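Local coordinates for protein transcription factor SPN1 (PDB 3NFQ) that regulates transcription by RNA polymerase II, interacts with the elongation factors SPT5 and SPT6, and may act during and after recruitment of TBP, at residues K52-L56 / E97-L102. Numbering follows the deposited sequence.
Sequences KVKLL and EIQKSL
Leu56 reaches across to Ser101 with both of its methyl groups: CD2 lies 3.8 Å from Ser101 OG, and the open end of the fork faces Ser101 CB, with CD1 and CD2 each 4.0 Å from that carbon. With CG anti to the backbone N (chi1 -179°), the two methyls come against Ile98, Ser101 and Leu102. CD2 meets CG1 of Ile98 at 4.2 Å, and CD1 touches the CD2 methyl of Leu102, the two leucines slanting past each other. An alanine in place of Leu56 would probably open a gap between helix 51-63 and Ile98, Ser101 and Leu102 and take away part of the apolar cover of Ser101. One turn earlier the roles are exchanged, for Ile98 is the residue that reaches over. Its CD1 ends 3.8 Å from CE of Lys52 and 4.1 Å from CG1 of Val53, running at roughly a right angle to both side chains. The two segments, on helices 51-63 and 96-107, run in broadly the same direction, their axes 11.1 Å apart and inclined by 30°, within the all-helical central domain of SPN1; helix 96-107 falls in the part related to the TFIIS N-terminal domain, a helical bundle. The contact is apolar. Ser101 OG donates a hydrogen bond to Glu97 O (2.8 Å), which also accepts Ser101 N from the opposite face of its carbonyl plane, fixing the hydroxyl beside the Leu56 methyl. Lys52 bends at chi3 and chi4, laying its aliphatic chain against Ile98 while NZ forms a salt bridge with Asp32 of the long helix 10-42. Trp84 of helix 77-85 also touches Lys52, Leu56 and Leu102.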
ATOM      1  N   LYS A  52      -3.987  10.198   3.951  1.00 18.15           N
ATOM      2  CA  LYS A  52      -4.025   9.066   3.012  1.00 18.39           C
ATOM      3  C   LYS A  52      -5.299   9.044   2.161  1.00 18.92           C
ATOM      4  O   LYS A  52      -5.204   8.906   0.943  1.00 18.70           O
ATOM      5  CB  LYS A  52      -3.893   7.747   3.758  1.00 17.44           C
ATOM      6  CG  LYS A  52      -2.584   7.609   4.480  1.00 17.24           C
ATOM      7  CD  LYS A  52      -2.478   6.126   4.952  1.00 12.62           C
ATOM      8  CE  LYS A  52      -3.495   5.641   6.027  1.00 12.35           C
ATOM      9  NZ  LYS A  52      -3.359   6.516   7.283  1.00 16.93           N
ATOM     10  N   VAL A  53      -6.463   9.214   2.777  1.00 20.59           N
ATOM     11  CA  VAL A  53      -7.720   9.183   1.975  1.00 23.20           C
ATOM     12  C   VAL A  53      -7.782  10.283   0.979  1.00 24.00           C
ATOM     13  O   VAL A  53      -8.322  10.101  -0.102  1.00 23.29           O
ATOM     14  CB  VAL A  53      -9.048   9.124   2.805  1.00 24.40           C
ATOM     15  CG1 VAL A  53      -9.094   7.890   3.654  1.00 24.04           C
ATOM     16  CG2 VAL A  53      -9.264  10.352   3.670  1.00 26.23           C
ATOM     17  N   LYS A  54      -7.201  11.442   1.299  1.00 23.23           N
ATOM     18  CA  LYS A  54      -7.184  12.489   0.303  1.00 23.15           C
ATOM     19  C   LYS A  54      -6.288  12.168  -0.855  1.00 23.77           C
ATOM     20  O   LYS A  54      -6.534  12.635  -1.953  1.00 22.80           O
ATOM     21  CB  LYS A  54      -6.689  13.813   0.888  1.00 23.82           C
ATOM     22  CG  LYS A  54      -7.667  14.439   1.844  1.00 26.26           C
ATOM     23  CD  LYS A  54      -7.128  15.844   2.199  1.00 32.03           C
ATOM     24  CE  LYS A  54      -7.876  16.415   3.367  1.00 37.90           C
ATOM     25  NZ  LYS A  54      -7.118  17.572   3.979  1.00 45.17           N
ATOM     26  N   LEU A  55      -5.171  11.461  -0.589  1.00 21.22           N
ATOM     27  CA  LEU A  55      -4.243  11.096  -1.617  1.00 20.28           C
ATOM     28  C   LEU A  55      -4.667   9.807  -2.350  1.00 19.83           C
ATOM     29  O   LEU A  55      -4.209   9.557  -3.439  1.00 22.42           O
ATOM     30  CB  LEU A  55      -2.839  10.931  -1.035  1.00 20.13           C
ATOM     31  CG  LEU A  55      -1.625  10.715  -1.942  1.00 23.51           C
ATOM     32  CD1 LEU A  55      -1.442  11.797  -3.073  1.00 20.74           C
ATOM     33  CD2 LEU A  55      -0.381  10.658  -1.078  1.00 20.37           C
ATOM     34  N   LEU A  56      -5.515   8.998  -1.752  1.00 19.57           N
ATOM     35  CA  LEU A  56      -5.833   7.671  -2.325  1.00 20.09           C
ATOM     36  C   LEU A  56      -6.231   7.651  -3.825  1.00 21.72           C
ATOM     37  O   LEU A  56      -5.740   6.830  -4.582  1.00 22.21           O
ATOM     38  CB  LEU A  56      -6.851   6.962  -1.417  1.00 19.54           C
ATOM     39  CG  LEU A  56      -7.295   5.548  -1.845  1.00 18.81           C
ATOM     40  CD1 LEU A  56      -6.089   4.537  -1.761  1.00 15.72           C
ATOM     41  CD2 LEU A  56      -8.465   5.119  -0.994  1.00 18.24           C
ATOM     42  N   GLU A  97     -11.808   0.928   3.131  1.00 15.96           N
ATOM     43  CA  GLU A  97     -11.661   1.556   1.826  1.00 17.08           C
ATOM     44  C   GLU A  97     -10.230   1.622   1.305  1.00 17.48           C
ATOM     45  O   GLU A  97      -9.992   1.394   0.124  1.00 17.71           O
ATOM     46  CB  GLU A  97     -12.218   2.992   1.891  1.00 19.45           C
ATOM     47  CG  GLU A  97     -13.756   2.974   2.042  1.00 21.98           C
ATOM     48  CD  GLU A  97     -14.277   2.553   3.434  1.00 23.98           C
ATOM     49  OE1 GLU A  97     -13.589   2.774   4.466  1.00 21.41           O
ATOM     50  OE2 GLU A  97     -15.416   2.036   3.478  1.00 23.31           O
ATOM     51  N   ILE A  98      -9.276   1.876   2.207  1.00 15.90           N
ATOM     52  CA  ILE A  98      -7.858   1.844   1.834  1.00 15.09           C
ATOM     53  C   ILE A  98      -7.400   0.397   1.511  1.00 15.29           C
ATOM     54  O   ILE A  98      -6.692   0.152   0.525  1.00 14.22           O
ATOM     55  CB  ILE A  98      -6.988   2.487   2.924  1.00 15.17           C
ATOM     56  CG1 ILE A  98      -7.012   4.006   2.794  1.00 17.70           C
ATOM     57  CG2 ILE A  98      -5.444   1.929   2.821  1.00 15.74           C
ATOM     58  CD1 ILE A  98      -6.642   4.690   4.052  1.00 19.60           C
ATOM     59  N   GLN A  99      -7.821  -0.567   2.330  1.00 14.67           N
ATOM     60  CA  GLN A  99      -7.430  -1.957   2.079  1.00 16.08           C
ATOM     61  C   GLN A  99      -7.956  -2.414   0.732  1.00 16.21           C
ATOM     62  O   GLN A  99      -7.217  -2.922  -0.081  1.00 17.28           O
ATOM     63  CB  GLN A  99      -7.976  -2.889   3.144  1.00 14.98           C
ATOM     64  CG  GLN A  99      -7.510  -2.619   4.601  1.00 14.57           C
ATOM     65  CD  GLN A  99      -8.170  -3.565   5.586  1.00 16.61           C
ATOM     66  OE1 GLN A  99      -8.320  -4.747   5.304  1.00 15.92           O
ATOM     67  NE2 GLN A  99      -8.548  -3.061   6.755  1.00 15.18           N
ATOM     68  N   LYS A 100      -9.242  -2.205   0.501  1.00 15.83           N
ATOM     69  CA  LYS A 100      -9.860  -2.705  -0.711  1.00 18.06           C
ATOM     70  C   LYS A 100      -9.323  -2.000  -1.962  1.00 16.87           C
ATOM     71  O   LYS A 100      -9.051  -2.638  -2.994  1.00 16.54           O
ATOM     72  CB  LYS A 100     -11.366  -2.510  -0.614  1.00 18.01           C
ATOM     73  CG  LYS A 100     -12.019  -3.252  -1.728  1.00 25.71           C
ATOM     74  CD  LYS A 100     -13.495  -2.895  -1.823  1.00 32.47           C
ATOM     75  CE  LYS A 100     -14.133  -3.865  -2.814  1.00 37.73           C
ATOM     76  NZ  LYS A 100     -15.606  -3.776  -2.663  1.00 44.33           N
ATOM     77  N   SER A 101      -9.135  -0.686  -1.870  1.00 15.97           N
ATOM     78  CA  SER A 101      -8.594   0.042  -3.021  1.00 16.90           C
ATOM     79  C   SER A 101      -7.191  -0.379  -3.350  1.00 15.78           C
ATOM     80  O   SER A 101      -6.830  -0.543  -4.523  1.00 16.87           O
ATOM     81  CB  SER A 101      -8.577   1.548  -2.784  1.00 17.14           C
ATOM     82  OG  SER A 101      -9.922   1.988  -2.650  1.00 22.42           O
ATOM     83  N   LEU A 102      -6.353  -0.488  -2.326  1.00 14.81           N
ATOM     84  CA  LEU A 102      -4.972  -0.931  -2.610  1.00 14.35           C
ATOM     85  C   LEU A 102      -4.860  -2.363  -3.103  1.00 14.00           C
ATOM     86  O   LEU A 102      -4.084  -2.666  -4.040  1.00 14.99           O
ATOM     87  CB  LEU A 102      -4.065  -0.691  -1.399  1.00 13.93           C
ATOM     88  CG  LEU A 102      -3.839   0.779  -1.015  1.00 12.50           C
ATOM     89  CD1 LEU A 102      -2.903   0.843   0.227  1.00 15.04           C
ATOM     90  CD2 LEU A 102      -3.229   1.537  -2.137  1.00 11.04           C
TER